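Local coordinates for protein STN1 (Saccharomyces cerevisiae, PDB 3KEY), which helps regulate telomere length and protect telomere ends, limiting telomerase loading through its interaction with Cdc13, at residues 98-103 with 140-145; 154-159 with 177-182. All coordinates share one frame; numbering follows the deposited sequence.

Contact 1 (98-103 with 140-145)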
# COMPACT_ATOMS: atom_id res chain seq x y z
N TYR A 98 -7.57 -4.89 -8.80
CA TYR A 98 -7.67 -6.33 -8.57
C TYR A 98 -8.32 -6.66 -7.21
O TYR A 98 -9.25 -7.47 -7.13
CB TYR A 98 -6.27 -6.95 -8.67
CG TYR A 98 -6.21 -8.44 -8.44
CD1 TYR A 98 -6.21 -8.97 -7.14
CD2 TYR A 98 -6.13 -9.32 -9.52
CE1 TYR A 98 -6.12 -10.35 -6.93
CE2 TYR A 98 -6.04 -10.70 -9.32
CZ TYR A 98 -6.03 -11.21 -8.03
OH TYR A 98 -5.90 -12.57 -7.84
N ALA A 99 -7.83 -6.03 -6.14
CA ALA A 99 -8.38 -6.26 -4.81
C ALA A 99 -9.85 -5.84 -4.72
O ALA A 99 -10.68 -6.58 -4.18
CB ALA A 99 -7.55 -5.52 -3.77
N GLU A 100 -10.18 -4.66 -5.23
CA GLU A 100 -11.56 -4.17 -5.20
C GLU A 100 -12.52 -5.15 -5.88
O GLU A 100 -13.61 -5.43 -5.37
CB GLU A 100 -11.66 -2.82 -5.90
CG GLU A 100 -11.17 -1.64 -5.09
CD GLU A 100 -10.65 -0.53 -5.98
OE1 GLU A 100 -11.18 -0.36 -7.10
OE2 GLU A 100 -9.70 0.18 -5.57
N LYS A 101 -12.13 -5.66 -7.05
CA LYS A 101 -12.96 -6.61 -7.79
C LYS A 101 -13.10 -7.92 -7.03
O LYS A 101 -14.19 -8.49 -6.97
CB LYS A 101 -12.36 -6.88 -9.17
CG LYS A 101 -12.47 -5.71 -10.14
CD LYS A 101 -11.70 -6.01 -11.43
CE LYS A 101 -11.77 -4.84 -12.42
NZ LYS A 101 -10.86 -5.07 -13.59
N ARG A 102 -11.99 -8.41 -6.48
CA ARG A 102 -12.03 -9.67 -5.73
C ARG A 102 -12.98 -9.55 -4.54
O ARG A 102 -13.84 -10.41 -4.34
CB ARG A 102 -10.62 -10.05 -5.24
CG ARG A 102 -10.59 -11.27 -4.32
CD ARG A 102 -11.31 -12.44 -4.95
NE ARG A 102 -10.76 -12.73 -6.27
CZ ARG A 102 -9.82 -13.63 -6.52
NH1 ARG A 102 -9.30 -14.36 -5.53
NH2 ARG A 102 -9.37 -13.79 -7.76
N ILE A 103 -12.81 -8.49 -3.76
CA ILE A 103 -13.64 -8.25 -2.59
C ILE A 103 -15.11 -8.14 -3.01
O ILE A 103 -16.00 -8.71 -2.36
CB ILE A 103 -13.19 -6.95 -1.88
CG1 ILE A 103 -11.85 -7.19 -1.16
CG2 ILE A 103 -14.26 -6.45 -0.92
CD1 ILE A 103 -11.15 -5.89 -0.74
N LYS A 140 -6.06 -4.64 2.97
CA LYS A 140 -6.49 -3.97 4.20
C LYS A 140 -7.14 -2.61 3.87
O LYS A 140 -8.21 -2.29 4.38
CB LYS A 140 -5.30 -3.76 5.15
CG LYS A 140 -4.93 -5.00 5.96
CD LYS A 140 -3.77 -4.73 6.92
CE LYS A 140 -3.53 -5.94 7.84
NZ LYS A 140 -2.37 -5.71 8.76
N GLU A 141 -6.48 -1.83 3.01
CA GLU A 141 -7.01 -0.53 2.62
C GLU A 141 -8.35 -0.64 1.88
O GLU A 141 -9.27 0.14 2.15
CB GLU A 141 -6.01 0.21 1.72
CG GLU A 141 -5.32 1.36 2.41
CD GLU A 141 -6.29 2.20 3.23
OE1 GLU A 141 -7.27 2.77 2.66
OE2 GLU A 141 -6.07 2.30 4.44
N CYS A 142 -8.46 -1.58 0.95
CA CYS A 142 -9.71 -1.76 0.23
C CYS A 142 -10.82 -2.21 1.17
O CYS A 142 -11.93 -1.70 1.11
CB CYS A 142 -9.53 -2.79 -0.89
SG CYS A 142 -8.46 -2.22 -2.20
N LEU A 143 -10.51 -3.15 2.05
CA LEU A 143 -11.51 -3.64 3.00
C LEU A 143 -11.96 -2.53 3.93
O LEU A 143 -13.14 -2.43 4.27
CB LEU A 143 -10.96 -4.84 3.79
CG LEU A 143 -10.89 -6.13 2.95
CD1 LEU A 143 -10.05 -7.20 3.63
CD2 LEU A 143 -12.32 -6.63 2.72
N LYS A 144 -11.02 -1.68 4.32
CA LYS A 144 -11.32 -0.55 5.20
C LYS A 144 -12.33 0.37 4.48
O LYS A 144 -13.33 0.80 5.07
CB LYS A 144 -10.02 0.20 5.51
CG LYS A 144 -10.11 1.35 6.50
CD LYS A 144 -8.70 1.87 6.85
CE LYS A 144 -8.75 3.10 7.76
NZ LYS A 144 -7.40 3.56 8.23
N ARG A 145 -12.08 0.64 3.20
CA ARG A 145 -12.98 1.49 2.42
C ARG A 145 -14.32 0.82 2.18
O ARG A 145 -15.36 1.48 2.22
CB ARG A 145 -12.36 1.82 1.06
CG ARG A 145 -11.09 2.63 1.14
CD ARG A 145 -10.50 2.86 -0.24
NE ARG A 145 -9.37 3.78 -0.18
CZ ARG A 145 -8.74 4.26 -1.24
NH1 ARG A 145 -9.12 3.89 -2.46
NH2 ARG A 145 -7.73 5.11 -1.09
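A chi1 of -73° sets CG1 of Ile103 anti to the carbonyl carbon, and the extended chi2 (165°) then carries CD1 to Cys142 CB, while chi1 of -68° in Cys142 turns SG toward Ala99 and Glu100. Two helices of the second winged helix-turn-helix domain, 90-108 and 132-149, are joined here; segments 98-103 and 140-145 cross at -52°, their axes 9.5 Å apart at closest approach. The extended end of Ile103 makes the apolar centre: CD1 reaches Cys142 CB at 3.5 Å and also Leu143 CG at 3.7 Å, filling the angle between two successive residues of the facing helix. The Ile103 and Leu143 side chains pass each other at a slant, with Leu143 CD2 lying 3.9 Å from Ile103 CG1. Replacing Ile103 by an alanine would probably open a gap beside Cys142 CB and leave the Leu143 branch freer to turn. One turn earlier on helix 90-108, Ala99 meets the sulfur with its methyl, all the side chain it has. Phe139 of helix 132-149 touches both Ala99 and Ile103, extending the buried patch. Glu100, an exposed residue, borders the contact on the sulfur's side: Cys142 SG touches two carbons, 3.8 Å from Ala99 CB and 4.0 Å from Glu100 CG.

Contact 2 (154-159 with 177-182)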
# COMPACT_ATOMS: atom_id res chain seq x y z
N LEU A 154 -20.94 -5.25 4.70
CA LEU A 154 -19.74 -5.74 5.39
C LEU A 154 -19.72 -5.27 6.84
O LEU A 154 -19.59 -4.07 7.11
CB LEU A 154 -18.48 -5.22 4.69
CG LEU A 154 -17.24 -6.12 4.54
CD1 LEU A 154 -16.00 -5.23 4.46
CD2 LEU A 154 -17.12 -7.09 5.68
N LYS A 155 -19.83 -6.21 7.78
CA LYS A 155 -19.80 -5.88 9.20
C LYS A 155 -18.36 -5.85 9.75
O LYS A 155 -17.97 -4.90 10.43
CB LYS A 155 -20.63 -6.90 9.98
CG LYS A 155 -20.78 -6.59 11.46
CD LYS A 155 -21.61 -7.66 12.15
CE LYS A 155 -21.76 -7.40 13.65
NZ LYS A 155 -22.43 -8.55 14.32
N ASN A 156 -17.59 -6.90 9.47
CA ASN A 156 -16.19 -7.01 9.92
C ASN A 156 -15.35 -7.79 8.91
O ASN A 156 -15.88 -8.50 8.05
CB ASN A 156 -16.09 -7.74 11.27
CG ASN A 156 -16.52 -6.88 12.44
OD1 ASN A 156 -15.96 -5.80 12.67
ND2 ASN A 156 -17.51 -7.35 13.19
N TRP A 157 -14.03 -7.67 9.03
CA TRP A 157 -13.10 -8.39 8.15
C TRP A 157 -11.78 -8.66 8.86
O TRP A 157 -11.40 -7.94 9.78
CB TRP A 157 -12.82 -7.59 6.87
CG TRP A 157 -12.17 -6.25 7.09
CD1 TRP A 157 -12.80 -5.04 7.19
CD2 TRP A 157 -10.77 -5.99 7.27
NE1 TRP A 157 -11.88 -4.05 7.43
CE2 TRP A 157 -10.63 -4.60 7.48
CE3 TRP A 157 -9.63 -6.80 7.27
CZ2 TRP A 157 -9.38 -3.99 7.70
CZ3 TRP A 157 -8.38 -6.20 7.49
CH2 TRP A 157 -8.27 -4.81 7.70
N TRP A 158 -11.09 -9.70 8.42
CA TRP A 158 -9.78 -10.06 8.96
C TRP A 158 -8.97 -10.66 7.81
O TRP A 158 -9.54 -11.22 6.86
CB TRP A 158 -9.89 -11.13 10.05
CG TRP A 158 -10.72 -10.76 11.24
CD1 TRP A 158 -10.27 -10.32 12.45
CD2 TRP A 158 -12.14 -10.85 11.35
NE1 TRP A 158 -11.33 -10.13 13.31
CE2 TRP A 158 -12.49 -10.44 12.66
CE3 TRP A 158 -13.16 -11.23 10.46
CZ2 TRP A 158 -13.82 -10.41 13.11
CZ3 TRP A 158 -14.49 -11.20 10.91
CH2 TRP A 158 -14.80 -10.79 12.23
N ILE A 159 -7.65 -10.55 7.90
CA ILE A 159 -6.78 -11.14 6.90
C ILE A 159 -5.76 -12.02 7.61
O ILE A 159 -5.05 -11.55 8.51
CB ILE A 159 -6.03 -10.06 6.08
CG1 ILE A 159 -7.03 -9.21 5.29
CG2 ILE A 159 -5.01 -10.73 5.14
CD1 ILE A 159 -6.37 -8.15 4.42
N HIS A 177 -11.18 -13.10 5.58
CA HIS A 177 -12.34 -13.47 6.39
C HIS A 177 -13.31 -12.31 6.32
O HIS A 177 -12.94 -11.17 6.59
CB HIS A 177 -11.96 -13.71 7.85
CG HIS A 177 -11.08 -14.89 8.06
ND1 HIS A 177 -9.70 -14.81 8.09
CD2 HIS A 177 -11.38 -16.20 8.23
CE1 HIS A 177 -9.19 -16.01 8.27
NE2 HIS A 177 -10.18 -16.88 8.35
N LEU A 178 -14.56 -12.59 5.96
CA LEU A 178 -15.57 -11.55 5.87
C LEU A 178 -16.79 -11.92 6.71
O LEU A 178 -17.25 -13.06 6.68
CB LEU A 178 -16.00 -11.35 4.40
CG LEU A 178 -14.87 -11.08 3.39
CD1 LEU A 178 -15.45 -11.04 1.96
CD2 LEU A 178 -14.18 -9.77 3.74
N GLU A 179 -17.29 -10.96 7.47
CA GLU A 179 -18.47 -11.17 8.29
C GLU A 179 -19.50 -10.18 7.75
O GLU A 179 -19.20 -8.99 7.58
CB GLU A 179 -18.18 -10.90 9.77
CG GLU A 179 -19.43 -10.95 10.64
CD GLU A 179 -19.14 -10.75 12.13
OE1 GLU A 179 -18.27 -9.92 12.47
OE2 GLU A 179 -19.79 -11.43 12.95
N TYR A 180 -20.71 -10.66 7.50
CA TYR A 180 -21.76 -9.82 6.94
C TYR A 180 -22.75 -9.21 7.93
O TYR A 180 -23.07 -9.81 8.96
CB TYR A 180 -22.50 -10.60 5.85
CG TYR A 180 -21.57 -11.02 4.73
CD1 TYR A 180 -20.95 -12.28 4.74
CD2 TYR A 180 -21.24 -10.13 3.71
CE1 TYR A 180 -20.02 -12.64 3.74
CE2 TYR A 180 -20.31 -10.48 2.72
CZ TYR A 180 -19.71 -11.73 2.74
OH TYR A 180 -18.79 -12.05 1.76
N ALA A 181 -23.22 -8.01 7.60
CA ALA A 181 -24.17 -7.29 8.44
C ALA A 181 -25.58 -7.88 8.36
O ALA A 181 -25.89 -8.64 7.44
CB ALA A 181 -24.21 -5.81 8.05
N ALA A 182 -26.41 -7.53 9.33
CA ALA A 182 -27.78 -8.01 9.41
C ALA A 182 -28.62 -7.76 8.15
O ALA A 182 -29.25 -8.68 7.63
CB ALA A 182 -28.47 -7.39 10.63
O HOH W 1 -20.28 -10.55 15.77
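Backbone hydrogen bonds pair Trp158 with His177 and Asn156 with Glu179 across two antiparallel strands of the winged helix-turn-helix sheet. Trp158 and His177 form a hydrogen-bonded pair, with reciprocal bonds from His177 N to Trp158 O at 2.8 Å and from Trp158 N to His177 O at 3.0 Å. Near Asn156 the register slips by one residue in a classic beta bulge: Glu179 O accepts from both Lys155 N (2.9 Å) and Asn156 N (3.2 Å), the second bond being the straighter at 167°.

Among the polar side chains, Asn156 and Glu179 run side by side in the same direction. Asn156 ND2 gives a 2.8 Å bond to Glu179 OE1, which lies nearly in the amide plane, although amide and carboxylate are turned 39° apart. The Lys155 chain, fully extended from a chi1 of -175°, crosses Glu179 at a slant; Lys155 NZ stays 4.1 Å from Glu179 OE2, short of a salt bridge, and a water links the two atoms. The Trp158 ring presents its edge to Glu179 OE1, with CH2 3.6 Å away.

The ring and apolar contacts divide between the faces. On the face of Glu179, Trp158 CZ3 lies 3.9 Å from Glu179 CB, while the His177 side chain crosses Trp158 at about a right angle. On the other face, Trp157 CB packs on Leu178 CD2.

Strand 173-180 is the middle strand of its sheet, between 113-117 and 154-161. Helix 90-108 covers Leu154, Leu178 and Tyr180, and helix 132-149 meets Leu154 and Trp157; Tyr180 OH is hydrogen-bonded to Cys111 O.

In the fold
Both contacts belong to the second winged helix-turn-helix region, with centres 12 Å apart on the same side of the chain's centre. They follow in series along the chain: contact 1 joins helices 90-108 and 132-149, and contact 2 then pairs strands 154-161 and 173-180 of the hairpin. Direct packing connects them, since Leu143 CB lies 3.7 Å from Trp157 CD2 and Leu143 CD2 lies 3.8 Å from Leu178 CD2; Lys140 CG adds a touch on Ile159 CD1. Leu143 thus serves the helix pair and the sheet together. The helices and the hairpin form one continuous unit in this C-terminal part of Stn1, a region that seems to mediate its telomere-specific function.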